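Local structure of conjugal transfer protein TRWB (Escherichia coli, 1E9R) at residues Y149-L161 and L184-F197. The protein probably couples DNA processing to transport in bacterial conjugation, as a P-loop NTPase-type coupling protein that forms a hexameric ring resembling ring helicases and F1-ATPase. Residues are numbered along the deposited sequence; the frame is centred on the assembly and turned at random.
Sequences YGRLLLRETAKKL and LRGFLEGTLAESLF
Leu152, Leu153 and Phe197 form the tight end of a contact in an all-helical region remote from the central mixed sheet of this P-loop NTPase-type fold, a worked example of a helix holding both its neighbour and the loop that follows. Helix 149-161 meets helix 184-188 at 63°, with axes 10.9 Å apart, and residues 189-197 then run back along helix 149-161 toward its N-terminal end, from Thr191 beside Glu156 to Phe197 beside Tyr149 and Leu152. Leu152 and Phe197 approach from opposite directions, Leu152 CD2 lying 3.4 Å from Phe197 CZ, while the rim of the same ring points in plane at the carbonyl O of Tyr149. Alongside, Leu153 CD1 meets Leu184 CD2 tip to tip at 4.0 Å. A second subunit presses Phe212 against Tyr149 and Leu152.

The solvent side is the exposed turn at Glu189 and Gly190; Glu156 and the Phe187 ring stay buried beneath. Glu156, bent at chi2 (-50°), brings OE1 to the amide N of Leu192 at 3.0 Å, the N-H arriving from above the carboxylate plane. OE2 is gripped on its syn side by Lys159 NZ in a salt bridge, which should help fix the carboxylate's rotation. Lys160 stretches fully extended across one face of Phe187, combining CH-pi contact from CD with a cation-pi interaction. Its side chain ends with Lys160 NZ 2.5 Å from Phe187 O, a doubtfully short hydrogen bond.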
ATOM      1  N   TYR B 149      14.061   4.742 -22.653  1.00 29.01           N
ATOM      2  CA  TYR B 149      14.499   5.824 -23.529  1.00 27.94           C
ATOM      3  C   TYR B 149      16.001   5.673 -23.732  1.00 28.17           C
ATOM      4  O   TYR B 149      16.519   5.945 -24.818  1.00 29.36           O
ATOM      5  CB  TYR B 149      14.200   7.181 -22.885  1.00 27.56           C
ATOM      6  CG  TYR B 149      12.728   7.468 -22.681  1.00 25.70           C
ATOM      7  CD1 TYR B 149      11.791   7.130 -23.650  1.00 26.14           C
ATOM      8  CD2 TYR B 149      12.272   8.084 -21.515  1.00 25.71           C
ATOM      9  CE1 TYR B 149      10.433   7.396 -23.468  1.00 27.07           C
ATOM     10  CE2 TYR B 149      10.919   8.355 -21.323  1.00 25.49           C
ATOM     11  CZ  TYR B 149      10.004   8.006 -22.305  1.00 28.06           C
ATOM     12  OH  TYR B 149       8.661   8.260 -22.119  1.00 26.57           O
ATOM     13  N   GLY B 150      16.691   5.242 -22.677  1.00 27.86           N
ATOM     14  CA  GLY B 150      18.129   5.032 -22.750  1.00 26.98           C
ATOM     15  C   GLY B 150      18.539   3.944 -23.739  1.00 29.62           C
ATOM     16  O   GLY B 150      19.527   4.092 -24.460  1.00 28.71           O
ATOM     17  N   ARG B 151      17.781   2.848 -23.778  1.00 28.01           N
ATOM     18  CA  ARG B 151      18.071   1.756 -24.693  1.00 28.03           C
ATOM     19  C   ARG B 151      17.813   2.221 -26.110  1.00 28.64           C
ATOM     20  O   ARG B 151      18.529   1.827 -27.030  1.00 28.88           O
ATOM     21  CB  ARG B 151      17.210   0.532 -24.370  1.00 27.63           C
ATOM     22  CG  ARG B 151      17.359   0.093 -22.929  1.00 29.63           C
ATOM     23  CD  ARG B 151      17.000  -1.358 -22.666  1.00 28.39           C
ATOM     24  NE  ARG B 151      16.977  -1.596 -21.226  1.00 26.65           N
ATOM     25  CZ  ARG B 151      15.896  -1.431 -20.473  1.00 26.06           C
ATOM     26  NH1 ARG B 151      14.759  -1.052 -21.041  1.00 24.33           N
ATOM     27  NH2 ARG B 151      15.956  -1.597 -19.156  1.00 26.28           N
ATOM     28  N   LEU B 152      16.786   3.055 -26.283  1.00 29.40           N
ATOM     29  CA  LEU B 152      16.447   3.610 -27.596  1.00 29.47           C
ATOM     30  C   LEU B 152      17.625   4.461 -28.075  1.00 28.75           C
ATOM     31  O   LEU B 152      18.113   4.288 -29.188  1.00 29.93           O
ATOM     32  CB  LEU B 152      15.196   4.491 -27.520  1.00 26.63           C
ATOM     33  CG  LEU B 152      14.960   5.294 -28.809  1.00 28.28           C
ATOM     34  CD1 LEU B 152      14.632   4.353 -29.963  1.00 26.90           C
ATOM     35  CD2 LEU B 152      13.837   6.286 -28.601  1.00 27.77           C
ATOM     36  N   LEU B 153      18.073   5.383 -27.226  1.00 27.60           N
ATOM     37  CA  LEU B 153      19.200   6.237 -27.565  1.00 28.61           C
ATOM     38  C   LEU B 153      20.452   5.387 -27.778  1.00 30.63           C
ATOM     39  O   LEU B 153      21.238   5.640 -28.693  1.00 31.67           O
ATOM     40  CB  LEU B 153      19.446   7.258 -26.452  1.00 26.75           C
ATOM     41  CG  LEU B 153      20.660   8.177 -26.637  1.00 26.08           C
ATOM     42  CD1 LEU B 153      20.566   8.895 -27.954  1.00 22.50           C
ATOM     43  CD2 LEU B 153      20.725   9.180 -25.512  1.00 23.84           C
ATOM     44  N   LEU B 154      20.628   4.369 -26.942  1.00 30.16           N
ATOM     45  CA  LEU B 154      21.786   3.506 -27.065  1.00 28.42           C
ATOM     46  C   LEU B 154      21.799   2.698 -28.349  1.00 31.18           C
ATOM     47  O   LEU B 154      22.744   2.795 -29.123  1.00 30.26           O
ATOM     48  CB  LEU B 154      21.881   2.541 -25.889  1.00 26.85           C
ATOM     49  CG  LEU B 154      23.123   1.641 -25.926  1.00 27.92           C
ATOM     50  CD1 LEU B 154      24.374   2.469 -25.656  1.00 26.64           C
ATOM     51  CD2 LEU B 154      22.982   0.529 -24.887  1.00 29.96           C
ATOM     52  N   ARG B 155      20.755   1.910 -28.594  1.00 32.58           N
ATOM     53  CA  ARG B 155      20.745   1.068 -29.784  1.00 34.25           C
ATOM     54  C   ARG B 155      20.813   1.805 -31.119  1.00 35.26           C
ATOM     55  O   ARG B 155      21.453   1.327 -32.057  1.00 33.53           O
ATOM     56  CB  ARG B 155      19.553   0.099 -29.749  1.00 35.16           C
ATOM     57  CG  ARG B 155      18.207   0.679 -30.097  1.00 41.27           C
ATOM     58  CD  ARG B 155      17.141  -0.413 -30.071  1.00 40.96           C
ATOM     59  NE  ARG B 155      16.476  -0.493 -28.778  1.00 42.11           N
ATOM     60  CZ  ARG B 155      15.359   0.163 -28.481  1.00 40.09           C
ATOM     61  NH1 ARG B 155      14.784   0.940 -29.388  1.00 39.75           N
ATOM     62  NH2 ARG B 155      14.826   0.058 -27.272  1.00 38.61           N
ATOM     63  N   GLU B 156      20.179   2.972 -31.214  1.00 36.58           N
ATOM     64  CA  GLU B 156      20.223   3.738 -32.455  1.00 37.85           C
ATOM     65  C   GLU B 156      21.585   4.413 -32.654  1.00 38.23           C
ATOM     66  O   GLU B 156      22.121   4.407 -33.762  1.00 36.89           O
ATOM     67  CB  GLU B 156      19.103   4.777 -32.489  1.00 36.75           C
ATOM     68  CG  GLU B 156      17.720   4.166 -32.686  1.00 41.37           C
ATOM     69  CD  GLU B 156      17.663   3.192 -33.865  1.00 42.63           C
ATOM     70  OE1 GLU B 156      17.979   3.596 -35.006  1.00 44.56           O
ATOM     71  OE2 GLU B 156      17.298   2.016 -33.654  1.00 42.41           O
ATOM     72  N   THR B 157      22.151   4.981 -31.593  1.00 37.36           N
ATOM     73  CA  THR B 157      23.456   5.631 -31.695  1.00 38.21           C
ATOM     74  C   THR B 157      24.515   4.600 -32.056  1.00 40.34           C
ATOM     75  O   THR B 157      25.276   4.786 -32.999  1.00 41.21           O
ATOM     76  CB  THR B 157      23.860   6.311 -30.369  1.00 37.67           C
ATOM     77  OG1 THR B 157      22.893   7.307 -30.036  1.00 37.95           O
ATOM     78  CG2 THR B 157      25.227   6.975 -30.494  1.00 39.36           C
ATOM     79  N   ALA B 158      24.554   3.508 -31.300  1.00 40.51           N
ATOM     80  CA  ALA B 158      25.519   2.442 -31.531  1.00 40.09           C
ATOM     81  C   ALA B 158      25.346   1.831 -32.912  1.00 41.94           C
ATOM     82  O   ALA B 158      26.331   1.535 -33.582  1.00 43.66           O
ATOM     83  CB  ALA B 158      25.376   1.368 -30.464  1.00 36.99           C
ATOM     84  N   LYS B 159      24.101   1.643 -33.339  1.00 41.45           N
ATOM     85  CA  LYS B 159      23.826   1.062 -34.651  1.00 43.50           C
ATOM     86  C   LYS B 159      24.423   1.912 -35.777  1.00 43.88           C
ATOM     87  O   LYS B 159      24.956   1.374 -36.747  1.00 42.74           O
ATOM     88  CB  LYS B 159      22.319   0.924 -34.866  1.00 44.36           C
ATOM     89  CG  LYS B 159      21.935   0.059 -36.047  1.00 47.65           C
ATOM     90  CD  LYS B 159      20.433   0.143 -36.338  1.00 51.05           C
ATOM     91  CE  LYS B 159      19.565  -0.278 -35.136  1.00 52.15           C
ATOM     92  NZ  LYS B 159      18.092  -0.234 -35.440  1.00 51.29           N
ATOM     93  N   LYS B 160      24.335   3.236 -35.643  1.00 44.15           N
ATOM     94  CA  LYS B 160      24.874   4.156 -36.648  1.00 45.37           C
ATOM     95  C   LYS B 160      26.406   4.190 -36.640  1.00 44.99           C
ATOM     96  O   LYS B 160      27.035   4.209 -37.699  1.00 46.46           O
ATOM     97  CB  LYS B 160      24.330   5.570 -36.432  1.00 44.09           C
ATOM     98  CG  LYS B 160      24.772   6.560 -37.500  1.00 45.90           C
ATOM     99  CD  LYS B 160      24.042   7.902 -37.390  1.00 46.36           C
ATOM    100  CE  LYS B 160      24.540   8.896 -38.439  1.00 45.37           C
ATOM    101  NZ  LYS B 160      23.792  10.187 -38.406  1.00 49.35           N
ATOM    102  N   LEU B 161      26.998   4.209 -35.449  1.00 43.00           N
ATOM    103  CA  LEU B 161      28.448   4.195 -35.314  1.00 41.77           C
ATOM    104  C   LEU B 161      29.005   2.930 -35.976  1.00 43.26           C
ATOM    105  O   LEU B 161      30.017   2.971 -36.675  1.00 44.30           O
ATOM    106  CB  LEU B 161      28.845   4.227 -33.837  1.00 39.30           C
ATOM    107  CG  LEU B 161      28.656   5.564 -33.124  1.00 37.83           C
ATOM    108  CD1 LEU B 161      28.935   5.391 -31.649  1.00 37.43           C
ATOM    109  CD2 LEU B 161      29.591   6.605 -33.724  1.00 38.14           C
ATOM    110  N   LEU B 184      23.530  16.087 -30.960  1.00 46.40           N
ATOM    111  CA  LEU B 184      23.067  14.715 -30.800  1.00 45.67           C
ATOM    112  C   LEU B 184      21.898  14.534 -31.745  1.00 45.26           C
ATOM    113  O   LEU B 184      21.871  13.601 -32.551  1.00 43.07           O
ATOM    114  CB  LEU B 184      22.597  14.467 -29.374  1.00 44.02           C
ATOM    115  CG  LEU B 184      22.677  13.024 -28.874  1.00 44.71           C
ATOM    116  CD1 LEU B 184      21.850  12.919 -27.604  1.00 44.00           C
ATOM    117  CD2 LEU B 184      22.175  12.044 -29.916  1.00 43.99           C
ATOM    118  N   ARG B 185      20.930  15.439 -31.633  1.00 46.46           N
ATOM    119  CA  ARG B 185      19.746  15.422 -32.489  1.00 48.16           C
ATOM    120  C   ARG B 185      20.161  15.268 -33.951  1.00 47.40           C
ATOM    121  O   ARG B 185      19.605  14.457 -34.684  1.00 47.58           O
ATOM    122  CB  ARG B 185      18.963  16.724 -32.323  1.00 51.07           C
ATOM    123  CG  ARG B 185      18.180  16.851 -31.026  1.00 52.83           C
ATOM    124  CD  ARG B 185      16.732  16.481 -31.261  1.00 52.72           C
ATOM    125  NE  ARG B 185      15.894  16.659 -30.079  1.00 55.12           N
ATOM    126  CZ  ARG B 185      15.711  17.815 -29.452  1.00 56.17           C
ATOM    127  NH1 ARG B 185      16.322  18.905 -29.884  1.00 56.98           N
ATOM    128  NH2 ARG B 185      14.922  17.877 -28.388  1.00 56.24           N
ATOM    129  N   GLY B 186      21.147  16.054 -34.369  1.00 48.41           N
ATOM    130  CA  GLY B 186      21.615  15.983 -35.741  1.00 47.08           C
ATOM    131  C   GLY B 186      22.218  14.631 -36.063  1.00 48.14           C
ATOM    132  O   GLY B 186      22.002  14.083 -37.150  1.00 46.40           O
ATOM    133  N   PHE B 187      22.987  14.091 -35.119  1.00 47.27           N
ATOM    134  CA  PHE B 187      23.597  12.787 -35.319  1.00 45.86           C
ATOM    135  C   PHE B 187      22.496  11.746 -35.482  1.00 45.28           C
ATOM    136  O   PHE B 187      22.585  10.853 -36.322  1.00 43.76           O
ATOM    137  CB  PHE B 187      24.473  12.403 -34.135  1.00 45.52           C
ATOM    138  CG  PHE B 187      25.176  11.101 -34.328  1.00 47.10           C
ATOM    139  CD1 PHE B 187      26.297  11.020 -35.142  1.00 48.07           C
ATOM    140  CD2 PHE B 187      24.682   9.939 -33.752  1.00 46.83           C
ATOM    141  CE1 PHE B 187      26.919   9.799 -35.385  1.00 49.12           C
ATOM    142  CE2 PHE B 187      25.293   8.711 -33.985  1.00 47.74           C
ATOM    143  CZ  PHE B 187      26.415   8.641 -34.806  1.00 49.32           C
ATOM    144  N   LEU B 188      21.450  11.873 -34.675  1.00 46.46           N
ATOM    145  CA  LEU B 188      20.328  10.939 -34.730  1.00 47.92           C
ATOM    146  C   LEU B 188      19.497  11.024 -36.002  1.00 49.75           C
ATOM    147  O   LEU B 188      18.773  10.079 -36.329  1.00 49.58           O
ATOM    148  CB  LEU B 188      19.421  11.128 -33.518  1.00 44.95           C
ATOM    149  CG  LEU B 188      20.027  10.572 -32.232  1.00 43.14           C
ATOM    150  CD1 LEU B 188      19.126  10.908 -31.058  1.00 41.47           C
ATOM    151  CD2 LEU B 188      20.217   9.060 -32.374  1.00 40.77           C
ATOM    152  N   GLU B 189      19.584  12.146 -36.715  1.00 52.23           N
ATOM    153  CA  GLU B 189      18.834  12.282 -37.962  1.00 54.33           C
ATOM    154  C   GLU B 189      19.193  11.090 -38.840  1.00 52.42           C
ATOM    155  O   GLU B 189      20.361  10.725 -38.960  1.00 54.74           O
ATOM    156  CB  GLU B 189      19.205  13.573 -38.686  1.00 56.99           C
ATOM    157  CG  GLU B 189      18.505  14.814 -38.181  1.00 61.39           C
ATOM    158  CD  GLU B 189      19.133  16.082 -38.744  1.00 63.32           C
ATOM    159  OE1 GLU B 189      19.491  16.089 -39.945  1.00 63.61           O
ATOM    160  OE2 GLU B 189      19.267  17.072 -37.990  1.00 66.20           O
ATOM    161  N   GLY B 190      18.192  10.470 -39.443  1.00 50.77           N
ATOM    162  CA  GLY B 190      18.471   9.323 -40.280  1.00 48.83           C
ATOM    163  C   GLY B 190      18.303   8.008 -39.542  1.00 48.96           C
ATOM    164  O   GLY B 190      18.294   6.941 -40.159  1.00 47.94           O
ATOM    165  N   THR B 191      18.180   8.070 -38.216  1.00 48.43           N
ATOM    166  CA  THR B 191      17.983   6.861 -37.417  1.00 47.81           C
ATOM    167  C   THR B 191      16.538   6.789 -36.938  1.00 47.61           C
ATOM    168  O   THR B 191      15.769   7.752 -37.093  1.00 49.18           O
ATOM    169  CB  THR B 191      18.875   6.840 -36.170  1.00 48.58           C
ATOM    170  OG1 THR B 191      18.480   7.896 -35.283  1.00 45.77           O
ATOM    171  CG2 THR B 191      20.327   7.019 -36.556  1.00 48.75           C
ATOM    172  N   LEU B 192      16.175   5.652 -36.351  1.00 44.84           N
ATOM    173  CA  LEU B 192      14.827   5.462 -35.841  1.00 43.67           C
ATOM    174  C   LEU B 192      14.519   6.398 -34.675  1.00 41.96           C
ATOM    175  O   LEU B 192      13.354   6.597 -34.330  1.00 41.15           O
ATOM    176  CB  LEU B 192      14.634   4.013 -35.410  1.00 43.06           C
ATOM    177  CG  LEU B 192      14.640   2.989 -36.546  1.00 43.95           C
ATOM    178  CD1 LEU B 192      14.484   1.590 -35.966  1.00 42.66           C
ATOM    179  CD2 LEU B 192      13.506   3.300 -37.523  1.00 43.17           C
ATOM    180  N   ALA B 193      15.561   6.981 -34.089  1.00 40.94           N
ATOM    181  CA  ALA B 193      15.399   7.890 -32.958  1.00 43.70           C
ATOM    182  C   ALA B 193      15.342   9.363 -33.364  1.00 45.49           C
ATOM    183  O   ALA B 193      15.263  10.251 -32.505  1.00 45.98           O
ATOM    184  CB  ALA B 193      16.533   7.685 -31.959  1.00 40.21           C
ATOM    185  N   GLU B 194      15.373   9.631 -34.667  1.00 46.34           N
ATOM    186  CA  GLU B 194      15.354  11.008 -35.142  1.00 47.75           C
ATOM    187  C   GLU B 194      14.234  11.855 -34.566  1.00 46.14           C
ATOM    188  O   GLU B 194      14.477  12.806 -33.816  1.00 50.75           O
ATOM    189  CB  GLU B 194      15.262  11.050 -36.657  1.00 50.55           C
ATOM    190  CG  GLU B 194      15.301  12.466 -37.196  1.00 55.34           C
ATOM    191  CD  GLU B 194      15.244  12.517 -38.718  1.00 58.60           C
ATOM    192  OE1 GLU B 194      15.182  11.434 -39.364  1.00 58.14           O
ATOM    193  OE2 GLU B 194      15.258  13.651 -39.261  1.00 60.33           O
ATOM    194  N   SER B 195      13.004  11.497 -34.908  1.00 42.89           N
ATOM    195  CA  SER B 195      11.843  12.241 -34.455  1.00 39.59           C
ATOM    196  C   SER B 195      11.264  11.863 -33.095  1.00 37.65           C
ATOM    197  O   SER B 195      10.483  12.631 -32.537  1.00 40.27           O
ATOM    198  CB  SER B 195      10.741  12.153 -35.512  1.00 39.63           C
ATOM    199  OG  SER B 195      11.214  12.618 -36.761  1.00 35.58           O
ATOM    200  N   LEU B 196      11.617  10.697 -32.558  1.00 36.28           N
ATOM    201  CA  LEU B 196      11.076  10.289 -31.257  1.00 33.24           C
ATOM    202  C   LEU B 196      11.554  11.194 -30.134  1.00 32.15           C
ATOM    203  O   LEU B 196      10.828  11.426 -29.174  1.00 30.10           O
ATOM    204  CB  LEU B 196      11.436   8.836 -30.936  1.00 31.38           C
ATOM    205  CG  LEU B 196      10.554   7.809 -31.650  1.00 30.94           C
ATOM    206  CD1 LEU B 196      11.039   6.394 -31.379  1.00 29.99           C
ATOM    207  CD2 LEU B 196       9.121   7.982 -31.181  1.00 30.76           C
ATOM    208  N   PHE B 197      12.767  11.722 -30.261  1.00 31.31           N
ATOM    209  CA  PHE B 197      13.316  12.603 -29.234  1.00 32.58           C
ATOM    210  C   PHE B 197      13.196  14.093 -29.558  1.00 34.19           C
ATOM    211  O   PHE B 197      13.935  14.911 -29.003  1.00 34.87           O
ATOM    212  CB  PHE B 197      14.788  12.259 -28.978  1.00 31.76           C
ATOM    213  CG  PHE B 197      14.990  10.994 -28.194  1.00 30.58           C
ATOM    214  CD1 PHE B 197      14.279  10.770 -27.016  1.00 29.91           C
ATOM    215  CD2 PHE B 197      15.884  10.021 -28.633  1.00 29.62           C
ATOM    216  CE1 PHE B 197      14.451   9.590 -26.281  1.00 28.08           C
ATOM    217  CE2 PHE B 197      16.062   8.837 -27.905  1.00 28.75           C
ATOM    218  CZ  PHE B 197      15.340   8.625 -26.722  1.00 27.36           C
TER